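Local structure of putative N-acetylmuramoyl-L-alanine amidase,autolysin cwp6 (Peptoclostridium difficile, 5J72) at residues T139-A144 with E194-E199; I171-L176 with A182-A187. The protein probably cleaves the amide bond between N-acetylmuramoyl and L-alanine in peptidoglycan through a zinc-dependent amidase domain, and carries three CWB2 cell wall-binding domains. One frame throughout, in Å; residues are numbered along the deposited sequence.

Interaction 1. Residues T139-A144 with E194-E199; sequences TRFETA and ESTKAE
The Phe141 ring meets Thr196 OG1 at its edge, near the ring plane, with CD1 3.9 Å from that oxygen, while Ser195 OG approaches obliquely and lies 3.3 Å from Phe141 CB. Thr139 OG1 also lies at the ring edge, in plane. Beyond the two segments, the Phe141 side chain also touches Leu186 of strand 184-187 and Pro193. The other flat group, the carboxylate of Glu142, brings OE2 to 3.8 Å from Ser195 CB and OE1 back to its own helix start. A bend at chi2 (81°) brings the carboxylate round to Thr139, where OE1 takes the backbone N (2.7 Å) and OG1 from opposite faces of its plane. Thr139, the N-cap residue of helix 140-151, thus forms a capping box with Glu142, and its OG1 also accepts a capping bond from Phe141 N. The two helix starts run side by side, 18° from parallel with axes 8.9 Å apart, and no direct hydrogen bond crosses between them. Two waters do the bridging. One donates to Phe141 O and to Thr196 OG1 (2.8 Å); the other donates to Glu142 OE2 (2.5 Å) and is hydrogen-bonded to Ser195 OG. Thr196 OG1 also bonds Leu186 O. Glu142 serves two ends, OE1 fixing the cap and OE2 holding a bridging water, and its negative charge, set at a helix N-terminus, is probably stabilised by the helix dipole.

Interaction 2. Residues I171-L176 with A182-A187; sequences ITATPL and APILLA
This contact lies within the beta-alpha-beta unit of strand 158-163, helix 174-180 and strand 184-187, where residues 173-174 pack against the strand that follows the helix. One methyl does the touching: Ile184 CD1 reaches Ala173 CB at 4.0 Å and Thr174 OG1 at 4.1 Å. The isoleucine chain is extended beyond its first torsion (chi2 169°), which carries CD1 out from the strand to Ala173 and Thr174. Ala173 turns its CB toward the strand and offers a single methyl to the end of Ile184. The Thr174 side chain stands at about a right angle to that of Ile184 and presents its hydroxyl oxygen to CD1, in van der Waals contact and without a hydrogen bond. Its first torsion (chi1 -69°) sets OG1 beside the backbone N and opposite the carbonyl carbon. The three side chains are buried, and the nearest CA atoms, those of Thr174 and Ile184, are 8.0 Å apart, a gap spanned mainly by the isoleucine. Pro382 of helix 375-387 touches both Thr174 and Ile184, so a later part of the chain packs against the same group. Within the sheet, strand 184-187 runs parallel to 158-163, with backbone bonds between Leu185 and Val160. A connection packed on one face of a parallel sheet, here against strand 184-187, is typical of the beta-alpha-beta crossover.

How the interactions relate
Both interactions belong to the first CWB2 domain, their centres about 14 Å apart, and strand 184-187 takes part in joining them. Leu186 O is the joint between the two, 2.7 Å from Thr196 OG1 and 3.4 Å from Phe141 CD1, and Leu186 CD1 packs 3.6 Å from Arg140 O. Leu185 CD2 adds a contact with Ala144 O at 3.7 Å. The strand is followed in the chain, after a short loop, by helix 194-203, so Ile184 serves interaction 2 while Leu185 and Leu186 meet the helices of interaction 1. Both contacts are structural packing away from the metal sites, including the zinc site of His460, Glu477 and His530.

Interaction 1. Residues T139-A144 with E194-E199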
ATOM      1  N   THR A 139      20.560  -6.780  -2.277  1.00 38.03           N
ATOM      2  CA  THR A 139      20.382  -5.345  -2.151  1.00 38.03           C
ATOM      3  C   THR A 139      19.246  -4.886  -3.066  1.00 35.76           C
ATOM      4  O   THR A 139      18.678  -5.689  -3.826  1.00 33.04           O
ATOM      5  CB  THR A 139      21.673  -4.593  -2.524  1.00 40.35           C
ATOM      6  OG1 THR A 139      21.781  -4.527  -3.947  1.00 41.78           O
ATOM      7  CG2 THR A 139      22.951  -5.312  -2.002  1.00 43.55           C
ATOM      8  N   ARG A 140      18.948  -3.607  -2.987  1.00 32.40           N
ATOM      9  CA  ARG A 140      17.928  -3.002  -3.788  1.00 28.94           C
ATOM     10  C   ARG A 140      18.205  -3.281  -5.311  1.00 27.37           C
ATOM     11  O   ARG A 140      17.244  -3.431  -6.070  1.00 24.36           O
ATOM     12  CB  ARG A 140      17.916  -1.498  -3.534  1.00 25.40           C
ATOM     13  CG  ARG A 140      19.259  -0.817  -3.822  1.00 27.91           C
ATOM     14  CD  ARG A 140      19.294   0.662  -3.249  1.00 32.26           C
ATOM     15  NE  ARG A 140      19.062   0.604  -1.797  1.00 31.78           N
ATOM     16  CZ  ARG A 140      18.651   1.612  -1.035  1.00 38.05           C
ATOM     17  NH1 ARG A 140      18.469   2.820  -1.554  1.00 33.60           N
ATOM     18  NH2 ARG A 140      18.377   1.407   0.243  1.00 33.60           N
ATOM     19  N   PHE A 141      19.473  -3.313  -5.730  1.00 25.52           N
ATOM     20  CA  PHE A 141      19.810  -3.561  -7.153  1.00 25.10           C
ATOM     21  C   PHE A 141      19.347  -4.960  -7.560  1.00 25.30           C
ATOM     22  O   PHE A 141      18.751  -5.084  -8.614  1.00 24.06           O
ATOM     23  CB  PHE A 141      21.338  -3.456  -7.394  1.00 24.70           C
ATOM     24  CG  PHE A 141      21.817  -2.072  -7.133  1.00 26.72           C
ATOM     25  CD1 PHE A 141      21.777  -1.108  -8.129  1.00 29.35           C
ATOM     26  CD2 PHE A 141      22.260  -1.697  -5.859  1.00 32.64           C
ATOM     27  CE1 PHE A 141      22.164   0.215  -7.870  1.00 31.94           C
ATOM     28  CE2 PHE A 141      22.647  -0.376  -5.603  1.00 26.76           C
ATOM     29  CZ  PHE A 141      22.594   0.572  -6.608  1.00 33.74           C
ATOM     30  N   GLU A 142      19.641  -6.016  -6.726  1.00 22.12           N
ATOM     31  CA  GLU A 142      19.217  -7.357  -7.094  1.00 25.29           C
ATOM     32  C   GLU A 142      17.736  -7.501  -6.957  1.00 23.01           C
ATOM     33  O   GLU A 142      17.147  -8.297  -7.695  1.00 23.68           O
ATOM     34  CB  GLU A 142      19.886  -8.462  -6.247  1.00 27.19           C
ATOM     35  CG  GLU A 142      21.385  -8.576  -6.468  1.00 35.33           C
ATOM     36  CD  GLU A 142      22.171  -7.540  -5.682  1.00 49.13           C
ATOM     37  OE1 GLU A 142      21.639  -6.950  -4.718  1.00 49.96           O
ATOM     38  OE2 GLU A 142      23.328  -7.299  -6.045  1.00 52.02           O
ATOM     39  N   THR A 143      17.109  -6.777  -6.009  1.00 19.90           N
ATOM     40  CA  THR A 143      15.659  -6.882  -5.897  1.00 17.79           C
ATOM     41  C   THR A 143      15.011  -6.300  -7.198  1.00 20.25           C
ATOM     42  O   THR A 143      14.054  -6.912  -7.687  1.00 19.17           O
ATOM     43  CB  THR A 143      15.154  -6.134  -4.643  1.00 23.29           C
ATOM     44  OG1 THR A 143      15.463  -6.962  -3.549  1.00 23.66           O
ATOM     45  CG2 THR A 143      13.609  -5.920  -4.634  1.00 19.29           C
ATOM     46  N   ALA A 144      15.530  -5.170  -7.725  1.00 19.72           N
ATOM     47  CA  ALA A 144      14.958  -4.606  -8.958  1.00 19.89           C
ATOM     48  C   ALA A 144      15.100  -5.657 -10.116  1.00 21.28           C
ATOM     49  O   ALA A 144      14.207  -5.795 -10.958  1.00 18.00           O
ATOM     50  CB  ALA A 144      15.658  -3.318  -9.333  1.00 18.37           C
ATOM     51  N   GLU A 194      27.105  -5.030 -11.384  1.00 29.78           N
ATOM     52  CA  GLU A 194      27.017  -6.189 -12.222  1.00 26.92           C
ATOM     53  C   GLU A 194      25.580  -6.717 -12.345  1.00 30.96           C
ATOM     54  O   GLU A 194      25.195  -7.175 -13.414  1.00 27.61           O
ATOM     55  CB  GLU A 194      27.925  -7.267 -11.603  1.00 33.42           C
ATOM     56  CG  GLU A 194      27.827  -8.628 -12.277  1.00 45.37           C
ATOM     57  CD  GLU A 194      28.191  -8.623 -13.793  1.00 56.02           C
ATOM     58  OE1 GLU A 194      29.047  -7.811 -14.217  1.00 57.25           O
ATOM     59  OE2 GLU A 194      27.616  -9.456 -14.537  1.00 54.55           O
ATOM     60  N   SER A 195      24.810  -6.690 -11.241  1.00 27.65           N
ATOM     61  CA  SER A 195      23.433  -7.145 -11.241  1.00 27.17           C
ATOM     62  C   SER A 195      22.666  -6.327 -12.338  1.00 23.74           C
ATOM     63  O   SER A 195      22.045  -6.956 -13.202  1.00 24.64           O
ATOM     64  CB  SER A 195      22.846  -6.964  -9.827  1.00 27.50           C
ATOM     65  OG  SER A 195      22.864  -5.596  -9.448  1.00 31.87           O
ATOM     66  N   THR A 196      22.749  -5.006 -12.359  1.00 20.32           N
ATOM     67  CA  THR A 196      22.035  -4.205 -13.380  1.00 20.76           C
ATOM     68  C   THR A 196      22.612  -4.476 -14.816  1.00 21.97           C
ATOM     69  O   THR A 196      21.864  -4.614 -15.772  1.00 20.96           O
ATOM     70  CB  THR A 196      22.182  -2.686 -13.060  1.00 20.16           C
ATOM     71  OG1 THR A 196      21.563  -2.474 -11.790  1.00 22.60           O
ATOM     72  CG2 THR A 196      21.516  -1.787 -14.133  1.00 20.62           C
ATOM     73  N   LYS A 197      23.963  -4.551 -14.932  1.00 21.12           N
ATOM     74  CA  LYS A 197      24.584  -4.811 -16.236  1.00 24.44           C
ATOM     75  C   LYS A 197      24.049  -6.139 -16.812  1.00 23.67           C
ATOM     76  O   LYS A 197      23.703  -6.181 -17.976  1.00 23.14           O
ATOM     77  CB  LYS A 197      26.116  -4.869 -16.006  1.00 31.53           C
ATOM     78  CG  LYS A 197      26.885  -5.594 -17.109  1.00 44.20           C
ATOM     79  CD  LYS A 197      28.432  -5.572 -16.796  1.00 54.70           C
ATOM     80  CE  LYS A 197      29.218  -6.327 -17.866  1.00 58.55           C
ATOM     81  NZ  LYS A 197      29.515  -5.416 -19.007  1.00 59.82           N
ATOM     82  N   ALA A 198      23.967  -7.209 -16.009  1.00 21.24           N
ATOM     83  CA  ALA A 198      23.540  -8.499 -16.537  1.00 22.43           C
ATOM     84  C   ALA A 198      22.065  -8.485 -16.886  1.00 20.99           C
ATOM     85  O   ALA A 198      21.667  -9.153 -17.854  1.00 20.68           O
ATOM     86  CB  ALA A 198      23.822  -9.622 -15.503  1.00 21.12           C
ATOM     87  N   GLU A 199      21.225  -7.757 -16.105  1.00 18.74           N
ATOM     88  CA  GLU A 199      19.809  -7.778 -16.451  1.00 19.85           C
ATOM     89  C   GLU A 199      19.559  -6.907 -17.697  1.00 19.73           C
ATOM     90  O   GLU A 199      18.685  -7.236 -18.490  1.00 18.73           O
ATOM     91  CB  GLU A 199      18.965  -7.285 -15.215  1.00 19.57           C
ATOM     92  CG  GLU A 199      17.440  -7.234 -15.481  1.00 17.15           C
ATOM     93  CD  GLU A 199      16.827  -8.617 -15.792  1.00 19.70           C
ATOM     94  OE1 GLU A 199      17.550  -9.663 -15.689  1.00 21.42           O
ATOM     95  OE2 GLU A 199      15.612  -8.661 -16.132  1.00 20.43           O
TER
HETATM   96  O   HOH W   1      19.066  -2.963 -10.679  1.00 19.21           O
HETATM   97  O   HOH W   2      24.346  -5.210  -7.037  1.00 33.72           O

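Interaction 2. Residues I171-L176 with A182-A187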
ATOM      1  N   ILE A 171      10.618   8.938  -7.849  1.00 32.33           N
ATOM      2  CA  ILE A 171       9.309   8.676  -7.334  1.00 28.38           C
ATOM      3  C   ILE A 171       8.195   9.026  -8.325  1.00 31.69           C
ATOM      4  O   ILE A 171       7.059   8.660  -8.053  1.00 39.32           O
ATOM      5  CB  ILE A 171       8.875   9.596  -6.020  0.57 35.63           C
ATOM      6  CG1 ILE A 171       8.980  11.113  -6.450  0.57 33.50           C
ATOM      7  CG2 ILE A 171       9.784   9.225  -4.824  0.57 36.42           C
ATOM      8  CD1 ILE A 171       9.227  12.144  -5.313  0.57 32.93           C
ATOM      9  N   THR A 172       8.439   9.759  -9.403  1.00 22.43           N
ATOM     10  CA  THR A 172       7.322  10.009 -10.338  1.00 18.40           C
ATOM     11  C   THR A 172       7.592   9.186 -11.645  1.00 20.01           C
ATOM     12  O   THR A 172       6.850   9.331 -12.630  1.00 23.42           O
ATOM     13  CB  THR A 172       7.226  11.512 -10.694  1.00 23.71           C
ATOM     14  OG1 THR A 172       8.503  11.925 -11.150  1.00 30.66           O
ATOM     15  CG2 THR A 172       6.787  12.343  -9.434  1.00 25.61           C
ATOM     16  N   ALA A 173       8.610   8.332 -11.626  1.00 22.79           N
ATOM     17  CA  ALA A 173       8.985   7.489 -12.791  1.00 21.80           C
ATOM     18  C   ALA A 173       8.014   6.359 -13.037  1.00 20.25           C
ATOM     19  O   ALA A 173       7.918   5.956 -14.177  1.00 19.97           O
ATOM     20  CB  ALA A 173      10.352   6.882 -12.566  1.00 21.08           C
ATOM     21  N   THR A 174       7.238   5.848 -12.012  1.00 21.12           N
ATOM     22  CA  THR A 174       6.371   4.690 -12.297  1.00 18.93           C
ATOM     23  C   THR A 174       5.366   4.901 -13.359  1.00 18.66           C
ATOM     24  O   THR A 174       5.214   4.017 -14.191  1.00 17.55           O
ATOM     25  CB  THR A 174       5.707   4.129 -10.969  1.00 20.47           C
ATOM     26  OG1 THR A 174       6.774   3.546 -10.229  1.00 23.11           O
ATOM     27  CG2 THR A 174       4.660   3.106 -11.239  1.00 20.68           C
ATOM     28  N   PRO A 175       4.622   6.035 -13.421  1.00 20.17           N
ATOM     29  CA  PRO A 175       3.634   6.193 -14.497  1.00 18.14           C
ATOM     30  C   PRO A 175       4.258   6.201 -15.919  1.00 16.72           C
ATOM     31  O   PRO A 175       3.626   5.805 -16.889  1.00 20.45           O
ATOM     32  CB  PRO A 175       2.931   7.528 -14.136  1.00 19.55           C
ATOM     33  CG  PRO A 175       3.088   7.610 -12.656  1.00 20.82           C
ATOM     34  CD  PRO A 175       4.494   7.101 -12.404  1.00 22.67           C
ATOM     35  N   LEU A 176       5.499   6.696 -16.010  1.00 18.49           N
ATOM     36  CA  LEU A 176       6.165   6.687 -17.330  1.00 18.37           C
ATOM     37  C   LEU A 176       6.646   5.263 -17.649  1.00 16.93           C
ATOM     38  O   LEU A 176       6.483   4.804 -18.772  1.00 19.42           O
ATOM     39  CB  LEU A 176       7.365   7.613 -17.271  1.00 16.39           C
ATOM     40  CG  LEU A 176       8.154   7.676 -18.642  1.00 17.67           C
ATOM     41  CD1 LEU A 176       7.189   8.124 -19.778  1.00 23.12           C
ATOM     42  CD2 LEU A 176       9.264   8.736 -18.510  1.00 25.42           C
ATOM     43  N   ALA A 182       7.722  -0.925 -19.100  1.00 19.80           N
ATOM     44  CA  ALA A 182       9.131  -1.183 -18.873  1.00 17.89           C
ATOM     45  C   ALA A 182       9.459  -1.293 -17.396  1.00 18.39           C
ATOM     46  O   ALA A 182       8.783  -0.689 -16.580  1.00 19.61           O
ATOM     47  CB  ALA A 182       9.925   0.013 -19.402  1.00 17.77           C
ATOM     48  N   PRO A 183      10.482  -2.057 -17.056  1.00 15.19           N
ATOM     49  CA  PRO A 183      10.870  -2.141 -15.669  1.00 15.59           C
ATOM     50  C   PRO A 183      11.821  -0.947 -15.321  1.00 18.34           C
ATOM     51  O   PRO A 183      12.393  -0.299 -16.234  1.00 17.62           O
ATOM     52  CB  PRO A 183      11.674  -3.443 -15.594  1.00 15.37           C
ATOM     53  CG  PRO A 183      12.360  -3.509 -16.968  1.00 13.95           C
ATOM     54  CD  PRO A 183      11.265  -2.966 -17.936  1.00 15.27           C
ATOM     55  N   ILE A 184      11.995  -0.703 -14.037  1.00 16.85           N
ATOM     56  CA  ILE A 184      12.930   0.299 -13.592  1.00 18.25           C
ATOM     57  C   ILE A 184      14.109  -0.505 -12.985  1.00 16.18           C
ATOM     58  O   ILE A 184      13.912  -1.361 -12.104  1.00 18.25           O
ATOM     59  CB  ILE A 184      12.304   1.180 -12.508  1.00 16.51           C
ATOM     60  CG1 ILE A 184      11.258   2.113 -13.153  1.00 18.51           C
ATOM     61  CG2 ILE A 184      13.463   1.900 -11.728  1.00 18.01           C
ATOM     62  CD1 ILE A 184      10.333   2.904 -12.148  1.00 18.03           C
ATOM     63  N   LEU A 185      15.319  -0.263 -13.478  1.00 17.03           N
ATOM     64  CA  LEU A 185      16.490  -0.895 -12.862  1.00 16.75           C
ATOM     65  C   LEU A 185      17.320   0.265 -12.215  1.00 20.15           C
ATOM     66  O   LEU A 185      17.088   1.427 -12.520  1.00 20.32           O
ATOM     67  CB  LEU A 185      17.428  -1.635 -13.880  1.00 17.47           C
ATOM     68  CG  LEU A 185      16.744  -2.856 -14.516  1.00 20.41           C
ATOM     69  CD1 LEU A 185      17.698  -3.492 -15.570  1.00 20.38           C
ATOM     70  CD2 LEU A 185      16.278  -3.899 -13.443  1.00 18.44           C
ATOM     71  N   LEU A 186      18.294  -0.087 -11.408  1.00 20.01           N
ATOM     72  CA  LEU A 186      19.006   0.951 -10.670  1.00 21.94           C
ATOM     73  C   LEU A 186      20.485   1.109 -11.001  1.00 23.59           C
ATOM     74  O   LEU A 186      21.190   0.124 -11.234  1.00 23.76           O
ATOM     75  CB  LEU A 186      18.898   0.579  -9.158  1.00 22.10           C
ATOM     76  CG  LEU A 186      17.454   0.397  -8.672  1.00 21.68           C
ATOM     77  CD1 LEU A 186      17.448  -0.062  -7.234  1.00 23.83           C
ATOM     78  CD2 LEU A 186      16.663   1.679  -8.864  1.00 18.15           C
ATOM     79  N   ALA A 187      20.934   2.372 -10.967  1.00 24.79           N
ATOM     80  CA  ALA A 187      22.320   2.744 -11.235  1.00 26.03           C
ATOM     81  C   ALA A 187      22.904   3.518 -10.018  1.00 31.60           C
ATOM     82  O   ALA A 187      22.163   3.901  -9.105  1.00 29.81           O
ATOM     83  CB  ALA A 187      22.347   3.693 -12.405  1.00 26.90           C
TER